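Local coordinates for bumblebee peptidoglycan recognition protein SA (PDB 5XZ4) that binds bacterial peptidoglycan as a recognition protein of the bee immune system, preferring the Dap type to the Lys type, at residues Glu139-Ile144 with Trp166-Pro171; Ile35-Val40 with Ile144-Val149; Ile29-Val34 with Lys134-Glu139. All coordinates share one frame; numbering follows the deposited sequence.

All three contacts involve strands 31-38 or 141-145, neighbours in one mixed sheet. Contact 3 pairs strand 137-138 with the start of 31-38, its centre about 18 Å from that of contact 2. Contacts 1 and 2 (centres about 13 Å apart) share Ile144, and Gln148 ties them: OE1 lies 2.9 Å from Trp169 NE1 and NE2 3.0 Å from Val170 O, both probable hydrogen bonds. Contacts 1 and 3 (centres about 11 Å apart) follow each other through the corner at Glu139, joined by Ile144 N to Val34 O, 2.9 Å, a probable hydrogen bond. His37 in contact 2 matches a zinc ligand of amidase relatives, but Ala146 probably replaces their second, so a working zinc site is unlikely.

Contact 1. Residues Glu139-Ile144 with Trp166-Pro171; sequences EDIRVI and WLEWVP
Val143 and Trp169 form a single backbone bridge that lays the segment after helix 157-163 against strand 141-145, an outermost strand of the mixed sheet in this amidase-like PGRP fold. Two hydrogen bonds hold it, both centred on Val143. Its N-H points almost straight at Glu168 O (3.0 Å, 174° at the hydrogen), yet approaches from above that carbonyl's plane. Its own O receives Val170 N at 3.1 Å, nearly along the C=O axis, and takes a second, weaker donor in the CA-H of Trp169, CA to O 3.3 Å. A type I turn from Trp166 to Trp169 brings the Trp166 ring edge to the same valine. With CG1 anti to the backbone N (chi1 173°), Val143 sends that methyl to the edge of the Trp166 indole, near its plane, 3.9 Å from CE3, while CG2 lies alongside Glu168 CB at 3.6 Å. Replacing Val143 with alanine would probably open a gap between the strand and the indole edge, leaving Trp166 CE3 and Glu168 CB without the methyls they pack on. Beyond the valine, the Trp166 ring stacks on His125 of helix 118-134, and Glu168 OE2 makes a salt bridge to Lys132 of the same helix. Past the bridge the packing is tight: Ile144 CG2 and Val170 CG2 stand 3.5 Å apart.

Contact 2. Residues Ile35-Val40 with Ile144-Val149; sequences IIHHTV and IGAKQV
Ile35 and Ile36 pair in parallel with Ile144 and Gly145, joining strand 31-38 to the edge strand 141-145 of the PGRP sheet. The backbone bonds alternate as parallel strands require: Ile36 N donates to Ile144 O (2.8 Å), in the carbonyl plane and nearly straight at 169°, and Ile36 O accepts Ala146 N at 3.0 Å, the donor tilted a little out of plane. Ile144 O also receives the CA-H of Ile35. On the other side of strand 31-38, the backbones of Ile35 and His37 are bonded to strand 102-107, so its polar groups are shared between two neighbours.

After Gly145 the second segment leaves the strand, and the side chain of Gln148 folds back on Gly145. Gly145 N donates to Gln148 OE1 at 2.9 Å, from above the amide's carbonyl plane; Gln160 NE2 also bonds to OE1 and, with the bonds to Trp169 and Val170, fixes the amide's orientation.

Ile144 CG1 lies between its backbone N and carbonyl carbon (chi1 56°), which sets it 3.6 Å from Ile35 CD1, the two side chains side by side. Both nitrogens of the buried His37 ring are satisfied, NE2 by Thr95 OG1 and ND1 by Ser154 OG. His37 matches the first zinc ligand of the amidase PGRPs, but Ala146 and Ser154 probably stand where those carry the second histidine and the cysteine, consistent with a protein that recognises peptidoglycan without cutting it. One face of this ring carries Ala146 CB in a CH-pi contact, 3.6 Å from the ring centroid and closest to CE1 at 3.2 Å.

Contact 3. Residues Ile29-Val34 with Lys134-Glu139; sequences IPIPYV and KGILRE
Pro30 and Ile31 meet Gly135 to Arg138 where helix 118-134 has just ended and the chain runs briefly in parallel beside the start of strand 31-38. Gly135, with positive phi, leaves the helix, and its O lies against Pro30 CB, 3.5 Å away; the peptide before that proline is cis. Ile136 then turns its O to Ile31 N, a 3.0 Å hydrogen bond, and the same oxygen takes the CA-H of Pro30. The CG2 methyl of Ile136 lies beside Ile31 CD1. Leu137 bridges to Ile31 and puts its branches on the buried side: CD2 rests 4.0 Å from Ile31 CB, and CD1 meets Val34 CG2 at 3.9 Å, the two side chains crossing at about a right angle. Arg138 N closes the pairing on Ile31 O (3.0 Å, 175° at the hydrogen). The Arg138 side chain lays CD beside Pro32, 3.8 Å from its CA, and the bend at chi3 (63°) then turns NE toward its salt bridge with Asp140. Ile31 thus has both backbone polar groups met by Ile136 and Arg138, either side of Leu137, so that polar bonding sets the register while aliphatic carbon, including the arginine's own methylenes, fills the flanks.

Contact 1. Residues Glu139-Ile144 with Trp166-Pro171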
loop_
_atom_site.group_PDB
_atom_site.type_symbol
_atom_site.label_atom_id
_atom_site.label_comp_id
_atom_site.label_asym_id
_atom_site.label_seq_id
_atom_site.Cartn_x
_atom_site.Cartn_y
_atom_site.Cartn_z
ATOM N N GLU A 139 12.223 2.976 -13.410
ATOM C CA GLU A 139 13.195 3.956 -12.892
ATOM C C GLU A 139 12.559 5.348 -12.709
ATOM O O GLU A 139 12.916 6.088 -11.786
ATOM C CB GLU A 139 14.419 4.052 -13.823
ATOM C CG GLU A 139 15.175 2.745 -14.028
ATOM C CD GLU A 139 16.182 2.454 -12.931
ATOM O OE1 GLU A 139 17.042 3.320 -12.650
ATOM O OE2 GLU A 139 16.127 1.343 -12.370
ATOM N N ASP A 140 11.605 5.668 -13.585
ATOM C CA ASP A 140 10.870 6.921 -13.555
ATOM C C ASP A 140 9.506 6.777 -12.863
ATOM O O ASP A 140 8.547 7.470 -13.222
ATOM C CB ASP A 140 10.717 7.492 -14.987
ATOM C CG ASP A 140 9.979 6.547 -15.945
ATOM O OD1 ASP A 140 9.559 5.445 -15.539
ATOM O OD2 ASP A 140 9.823 6.925 -17.132
ATOM N N ILE A 141 9.434 5.888 -11.869
ATOM C CA ILE A 141 8.180 5.626 -11.119
ATOM C C ILE A 141 7.496 6.930 -10.674
ATOM O O ILE A 141 8.136 7.813 -10.123
ATOM C CB ILE A 141 8.430 4.662 -9.917
ATOM C CG1 ILE A 141 7.128 4.192 -9.256
ATOM C CG2 ILE A 141 9.290 5.283 -8.836
ATOM C CD1 ILE A 141 6.398 3.179 -10.080
ATOM N N ARG A 142 6.181 7.011 -10.888
ATOM C CA ARG A 142 5.375 8.156 -10.473
ATOM C C ARG A 142 4.594 7.785 -9.210
ATOM O O ARG A 142 3.761 6.872 -9.251
ATOM C CB ARG A 142 4.427 8.577 -11.595
ATOM C CG ARG A 142 5.171 9.185 -12.789
ATOM C CD ARG A 142 4.280 9.293 -14.008
ATOM N NE ARG A 142 5.018 9.668 -15.216
ATOM C CZ ARG A 142 4.480 9.791 -16.426
ATOM N NH1 ARG A 142 5.251 10.126 -17.454
ATOM N NH2 ARG A 142 3.176 9.585 -16.626
ATOM N N VAL A 143 4.878 8.468 -8.108
ATOM C CA VAL A 143 4.176 8.218 -6.837
ATOM C C VAL A 143 3.073 9.270 -6.732
ATOM O O VAL A 143 3.334 10.469 -6.892
ATOM C CB VAL A 143 5.134 8.303 -5.629
ATOM C CG1 VAL A 143 4.353 8.201 -4.319
ATOM C CG2 VAL A 143 6.194 7.217 -5.705
ATOM N N ILE A 144 1.846 8.817 -6.471
ATOM C CA ILE A 144 0.693 9.739 -6.322
ATOM C C ILE A 144 -0.176 9.316 -5.147
ATOM O O ILE A 144 -0.224 8.123 -4.814
ATOM C CB ILE A 144 -0.149 9.863 -7.614
ATOM C CG1 ILE A 144 -0.646 8.516 -8.107
ATOM C CG2 ILE A 144 0.634 10.579 -8.718
ATOM C CD1 ILE A 144 -1.660 8.592 -9.231
ATOM N N TRP A 166 9.075 13.405 -1.283
ATOM C CA TRP A 166 9.748 12.411 -2.122
ATOM C C TRP A 166 9.875 12.943 -3.545
ATOM O O TRP A 166 8.908 13.451 -4.099
ATOM C CB TRP A 166 8.914 11.126 -2.154
ATOM C CG TRP A 166 8.775 10.400 -0.844
ATOM C CD1 TRP A 166 9.587 10.509 0.260
ATOM C CD2 TRP A 166 7.800 9.406 -0.534
ATOM N NE1 TRP A 166 9.147 9.644 1.257
ATOM C CE2 TRP A 166 8.069 8.944 0.785
ATOM C CE3 TRP A 166 6.743 8.834 -1.256
ATOM C CZ2 TRP A 166 7.289 7.968 1.395
ATOM C CZ3 TRP A 166 5.968 7.884 -0.651
ATOM C CH2 TRP A 166 6.251 7.443 0.656
ATOM N N LEU A 167 11.059 12.811 -4.159
ATOM C CA LEU A 167 11.255 13.273 -5.538
ATOM C C LEU A 167 10.372 12.533 -6.524
ATOM O O LEU A 167 10.038 13.061 -7.579
ATOM C CB LEU A 167 12.725 13.133 -5.997
ATOM C CG LEU A 167 13.779 14.036 -5.357
ATOM C CD1 LEU A 167 15.147 13.774 -5.988
ATOM C CD2 LEU A 167 13.398 15.502 -5.489
ATOM N N GLU A 168 9.998 11.299 -6.177
ATOM C CA GLU A 168 9.152 10.475 -7.044
ATOM C C GLU A 168 7.706 10.956 -7.095
ATOM O O GLU A 168 6.964 10.563 -7.996
ATOM C CB GLU A 168 9.194 8.993 -6.632
ATOM C CG GLU A 168 10.595 8.380 -6.641
ATOM C CD GLU A 168 11.325 8.488 -5.315
ATOM O OE1 GLU A 168 10.957 9.276 -4.434
ATOM O OE2 GLU A 168 12.334 7.774 -5.135
ATOM N N TRP A 169 7.297 11.760 -6.112
ATOM C CA TRP A 169 5.910 12.291 -6.104
ATOM C C TRP A 169 5.693 13.239 -7.285
ATOM O O TRP A 169 6.553 14.074 -7.559
ATOM C CB TRP A 169 5.591 12.997 -4.778
ATOM C CG TRP A 169 4.186 13.565 -4.794
ATOM C CD1 TRP A 169 3.011 12.859 -4.673
ATOM C CD2 TRP A 169 3.820 14.927 -5.065
ATOM N NE1 TRP A 169 1.940 13.720 -4.818
ATOM C CE2 TRP A 169 2.405 14.989 -5.052
ATOM C CE3 TRP A 169 4.552 16.108 -5.272
ATOM C CZ2 TRP A 169 1.696 16.185 -5.258
ATOM C CZ3 TRP A 169 3.843 17.309 -5.487
ATOM C CH2 TRP A 169 2.430 17.336 -5.464
ATOM N N VAL A 170 4.557 13.109 -7.967
ATOM C CA VAL A 170 4.207 13.989 -9.092
ATOM C C VAL A 170 2.875 14.714 -8.839
ATOM O O VAL A 170 1.910 14.116 -8.360
ATOM C CB VAL A 170 4.212 13.244 -10.452
ATOM C CG1 VAL A 170 5.613 12.730 -10.787
ATOM C CG2 VAL A 170 3.195 12.126 -10.523
ATOM N N PRO A 171 2.821 16.011 -9.151
ATOM C CA PRO A 171 1.570 16.763 -8.998
ATOM C C PRO A 171 0.461 16.373 -9.983
ATOM O O PRO A 171 -0.722 16.581 -9.671
ATOM C CB PRO A 171 2.010 18.217 -9.208
ATOM C CG PRO A 171 3.286 18.138 -9.968
ATOM C CD PRO A 171 3.958 16.876 -9.528
#

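Contact 2. Residues Ile35-Val40 with Ile144-Val149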
loop_
_atom_site.group_PDB
_atom_site.type_symbol
_atom_site.label_atom_id
_atom_site.label_comp_id
_atom_site.label_asym_id
_atom_site.label_seq_id
_atom_site.Cartn_x
_atom_site.Cartn_y
_atom_site.Cartn_z
ATOM N N ILE A 35 0.511 4.042 -5.867
ATOM C CA ILE A 35 -0.574 4.844 -5.300
ATOM C C ILE A 35 -0.487 4.741 -3.778
ATOM O O ILE A 35 -0.460 3.626 -3.212
ATOM C CB ILE A 35 -1.984 4.374 -5.726
ATOM C CG1 ILE A 35 -2.088 4.008 -7.197
ATOM C CG2 ILE A 35 -3.027 5.399 -5.313
ATOM C CD1 ILE A 35 -1.859 5.139 -8.169
ATOM N N ILE A 36 -0.444 5.879 -3.104
ATOM C CA ILE A 36 -0.416 5.944 -1.640
ATOM C C ILE A 36 -1.826 6.108 -1.065
ATOM O O ILE A 36 -2.602 6.991 -1.506
ATOM C CB ILE A 36 0.518 7.075 -1.126
ATOM C CG1 ILE A 36 1.939 6.952 -1.730
ATOM C CG2 ILE A 36 0.548 7.113 0.408
ATOM C CD1 ILE A 36 2.686 5.664 -1.381
ATOM N N HIS A 37 -2.159 5.203 -0.142
ATOM C CA HIS A 37 -3.477 5.187 0.523
ATOM C C HIS A 37 -3.312 5.233 2.032
ATOM O O HIS A 37 -2.235 4.898 2.539
ATOM C CB HIS A 37 -4.219 3.874 0.206
ATOM C CG HIS A 37 -4.896 3.850 -1.126
ATOM N ND1 HIS A 37 -6.193 4.286 -1.296
ATOM C CD2 HIS A 37 -4.484 3.418 -2.343
ATOM C CE1 HIS A 37 -6.546 4.126 -2.562
ATOM N NE2 HIS A 37 -5.524 3.616 -3.222
ATOM N N HIS A 38 -4.384 5.587 2.746
ATOM C CA HIS A 38 -4.510 5.200 4.155
ATOM C C HIS A 38 -5.639 4.208 4.308
ATOM O O HIS A 38 -6.550 4.180 3.481
ATOM C CB HIS A 38 -4.619 6.413 5.097
ATOM C CG HIS A 38 -5.905 7.208 5.006
ATOM N ND1 HIS A 38 -6.194 8.216 5.902
ATOM C CD2 HIS A 38 -6.959 7.156 4.151
ATOM C CE1 HIS A 38 -7.369 8.754 5.600
ATOM N NE2 HIS A 38 -7.845 8.139 4.529
ATOM N N THR A 39 -5.588 3.374 5.351
ATOM C CA THR A 39 -6.640 2.346 5.529
ATOM C C THR A 39 -7.900 2.843 6.212
ATOM O O THR A 39 -8.942 2.165 6.106
ATOM C CB THR A 39 -6.116 1.148 6.319
ATOM O OG1 THR A 39 -5.736 1.607 7.621
ATOM C CG2 THR A 39 -4.910 0.470 5.586
ATOM N N VAL A 40 -7.776 3.968 6.932
ATOM C CA VAL A 40 -8.833 4.549 7.806
ATOM C C VAL A 40 -9.056 3.702 9.064
ATOM O O VAL A 40 -9.912 4.029 9.894
ATOM C CB VAL A 40 -10.180 4.829 7.062
ATOM C CG1 VAL A 40 -11.152 5.686 7.870
ATOM C CG2 VAL A 40 -9.920 5.555 5.764
ATOM N N ILE A 144 1.846 8.817 -6.471
ATOM C CA ILE A 144 0.693 9.739 -6.322
ATOM C C ILE A 144 -0.176 9.316 -5.147
ATOM O O ILE A 144 -0.224 8.123 -4.814
ATOM C CB ILE A 144 -0.149 9.863 -7.614
ATOM C CG1 ILE A 144 -0.646 8.516 -8.107
ATOM C CG2 ILE A 144 0.634 10.579 -8.718
ATOM C CD1 ILE A 144 -1.660 8.592 -9.231
ATOM N N GLY A 145 -0.853 10.284 -4.515
ATOM C CA GLY A 145 -1.880 9.947 -3.503
ATOM C C GLY A 145 -3.149 9.535 -4.220
ATOM O O GLY A 145 -3.454 10.073 -5.297
ATOM N N ALA A 146 -3.916 8.620 -3.618
ATOM C CA ALA A 146 -5.183 8.179 -4.241
ATOM C C ALA A 146 -6.134 9.321 -4.646
ATOM O O ALA A 146 -6.729 9.286 -5.742
ATOM C CB ALA A 146 -5.906 7.201 -3.319
ATOM N N LYS A 147 -6.220 10.341 -3.786
ATOM C CA LYS A 147 -7.126 11.473 -4.010
ATOM C C LYS A 147 -6.823 12.257 -5.297
ATOM O O LYS A 147 -7.676 12.986 -5.759
ATOM C CB LYS A 147 -7.125 12.439 -2.808
ATOM C CG LYS A 147 -5.786 13.107 -2.481
ATOM C CD LYS A 147 -5.838 13.927 -1.192
ATOM C CE LYS A 147 -6.792 15.101 -1.300
ATOM N NZ LYS A 147 -7.047 15.797 -0.010
ATOM N N GLN A 148 -5.617 12.111 -5.852
ATOM C CA GLN A 148 -5.234 12.815 -7.089
ATOM C C GLN A 148 -5.893 12.214 -8.323
ATOM O O GLN A 148 -6.015 12.904 -9.344
ATOM C CB GLN A 148 -3.716 12.772 -7.262
ATOM C CG GLN A 148 -2.978 13.565 -6.215
ATOM C CD GLN A 148 -1.475 13.499 -6.399
ATOM O OE1 GLN A 148 -0.758 12.956 -5.567
ATOM N NE2 GLN A 148 -0.988 14.093 -7.497
ATOM N N VAL A 149 -6.318 10.940 -8.235
ATOM C CA VAL A 149 -6.879 10.207 -9.386
ATOM C C VAL A 149 -8.256 9.560 -9.190
ATOM O O VAL A 149 -8.808 9.014 -10.144
ATOM C CB VAL A 149 -5.901 9.152 -9.952
ATOM C CG1 VAL A 149 -4.684 9.845 -10.551
ATOM C CG2 VAL A 149 -5.521 8.102 -8.906
#

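Contact 3. Residues Ile29-Val34 with Lys134-Glu139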
loop_
_atom_site.group_PDB
_atom_site.type_symbol
_atom_site.label_atom_id
_atom_site.label_comp_id
_atom_site.label_asym_id
_atom_site.label_seq_id
_atom_site.Cartn_x
_atom_site.Cartn_y
_atom_site.Cartn_z
ATOM N N ILE A 29 5.241 -5.831 -15.813
ATOM C CA ILE A 29 6.426 -5.390 -15.016
ATOM C C ILE A 29 7.507 -4.943 -16.014
ATOM O O ILE A 29 7.739 -5.672 -16.976
ATOM C CB ILE A 29 6.967 -6.507 -14.053
ATOM C CG1 ILE A 29 6.365 -6.399 -12.630
ATOM C CG2 ILE A 29 8.437 -6.354 -13.675
ATOM C CD1 ILE A 29 4.887 -6.593 -12.428
ATOM N N PRO A 30 8.161 -3.782 -15.825
ATOM C CA PRO A 30 8.061 -2.924 -14.630
ATOM C C PRO A 30 6.838 -2.009 -14.613
ATOM O O PRO A 30 6.291 -1.640 -15.656
ATOM C CB PRO A 30 9.371 -2.112 -14.670
ATOM C CG PRO A 30 9.739 -2.069 -16.119
ATOM C CD PRO A 30 9.294 -3.388 -16.699
ATOM N N ILE A 31 6.476 -1.610 -13.397
ATOM C CA ILE A 31 5.227 -0.901 -13.114
ATOM C C ILE A 31 5.430 0.631 -13.120
ATOM O O ILE A 31 6.413 1.118 -12.564
ATOM C CB ILE A 31 4.718 -1.364 -11.724
ATOM C CG1 ILE A 31 4.454 -2.875 -11.725
ATOM C CG2 ILE A 31 3.487 -0.581 -11.263
ATOM C CD1 ILE A 31 4.526 -3.485 -10.338
ATOM N N PRO A 32 4.472 1.400 -13.700
ATOM C CA PRO A 32 4.665 2.856 -13.845
ATOM C C PRO A 32 4.227 3.751 -12.682
ATOM O O PRO A 32 4.729 4.864 -12.551
ATOM C CB PRO A 32 3.866 3.188 -15.116
ATOM C CG PRO A 32 2.773 2.158 -15.120
ATOM C CD PRO A 32 3.424 0.906 -14.620
ATOM N N TYR A 33 3.320 3.255 -11.827
ATOM C CA TYR A 33 2.746 4.063 -10.721
ATOM C C TYR A 33 2.811 3.351 -9.379
ATOM O O TYR A 33 2.684 2.128 -9.309
ATOM C CB TYR A 33 1.274 4.428 -10.984
ATOM C CG TYR A 33 1.063 5.358 -12.152
ATOM C CD1 TYR A 33 1.130 6.749 -11.980
ATOM C CD2 TYR A 33 0.773 4.847 -13.422
ATOM C CE1 TYR A 33 0.965 7.615 -13.079
ATOM C CE2 TYR A 33 0.572 5.693 -14.516
ATOM C CZ TYR A 33 0.671 7.069 -14.335
ATOM O OH TYR A 33 0.498 7.893 -15.435
ATOM N N VAL A 34 2.968 4.152 -8.328
ATOM C CA VAL A 34 2.685 3.714 -6.955
ATOM C C VAL A 34 1.576 4.639 -6.452
ATOM O O VAL A 34 1.717 5.873 -6.539
ATOM C CB VAL A 34 3.938 3.810 -6.067
ATOM C CG1 VAL A 34 3.611 3.567 -4.595
ATOM C CG2 VAL A 34 4.998 2.820 -6.511
ATOM N N LYS A 134 15.516 -3.198 -7.838
ATOM C CA LYS A 134 15.306 -4.576 -8.306
ATOM C C LYS A 134 14.823 -4.604 -9.749
ATOM O O LYS A 134 15.028 -5.601 -10.445
ATOM C CB LYS A 134 14.285 -5.302 -7.425
ATOM C CG LYS A 134 14.835 -5.873 -6.130
ATOM C CD LYS A 134 13.701 -6.480 -5.311
ATOM C CE LYS A 134 14.197 -7.308 -4.130
ATOM N NZ LYS A 134 14.783 -8.629 -4.504
ATOM N N GLY A 135 14.160 -3.531 -10.177
ATOM C CA GLY A 135 13.607 -3.437 -11.525
ATOM C C GLY A 135 12.135 -3.806 -11.617
ATOM O O GLY A 135 11.600 -3.951 -12.709
ATOM N N ILE A 136 11.483 -3.963 -10.462
ATOM C CA ILE A 136 10.040 -4.229 -10.392
ATOM C C ILE A 136 9.240 -2.956 -10.716
ATOM O O ILE A 136 8.190 -3.014 -11.367
ATOM C CB ILE A 136 9.650 -4.756 -8.987
ATOM C CG1 ILE A 136 10.414 -6.049 -8.642
ATOM C CG2 ILE A 136 8.134 -4.957 -8.884
ATOM C CD1 ILE A 136 10.437 -6.378 -7.166
ATOM N N LEU A 137 9.727 -1.816 -10.225
ATOM C CA LEU A 137 9.137 -0.500 -10.527
ATOM C C LEU A 137 9.990 0.176 -11.574
ATOM O O LEU A 137 11.200 0.001 -11.566
ATOM C CB LEU A 137 9.090 0.374 -9.259
ATOM C CG LEU A 137 8.249 -0.177 -8.097
ATOM C CD1 LEU A 137 8.340 0.779 -6.913
ATOM C CD2 LEU A 137 6.782 -0.360 -8.498
ATOM N N ARG A 138 9.371 0.948 -12.450
ATOM C CA ARG A 138 10.146 1.709 -13.469
ATOM C C ARG A 138 11.087 2.696 -12.768
ATOM O O ARG A 138 10.790 3.200 -11.672
ATOM C CB ARG A 138 9.186 2.472 -14.372
ATOM C CG ARG A 138 8.434 1.587 -15.355
ATOM C CD ARG A 138 7.548 2.397 -16.286
ATOM N NE ARG A 138 8.311 3.299 -17.135
ATOM C CZ ARG A 138 8.577 3.113 -18.431
ATOM N NH1 ARG A 138 9.282 4.030 -19.077
ATOM N NH2 ARG A 138 8.145 2.039 -19.089
ATOM N N GLU A 139 12.223 2.976 -13.410
ATOM C CA GLU A 139 13.195 3.956 -12.892
ATOM C C GLU A 139 12.559 5.348 -12.709
ATOM O O GLU A 139 12.916 6.088 -11.786
ATOM C CB GLU A 139 14.419 4.052 -13.823
ATOM C CG GLU A 139 15.175 2.745 -14.028
ATOM C CD GLU A 139 16.182 2.454 -12.931
ATOM O OE1 GLU A 139 17.042 3.320 -12.650
ATOM O OE2 GLU A 139 16.127 1.343 -12.370
#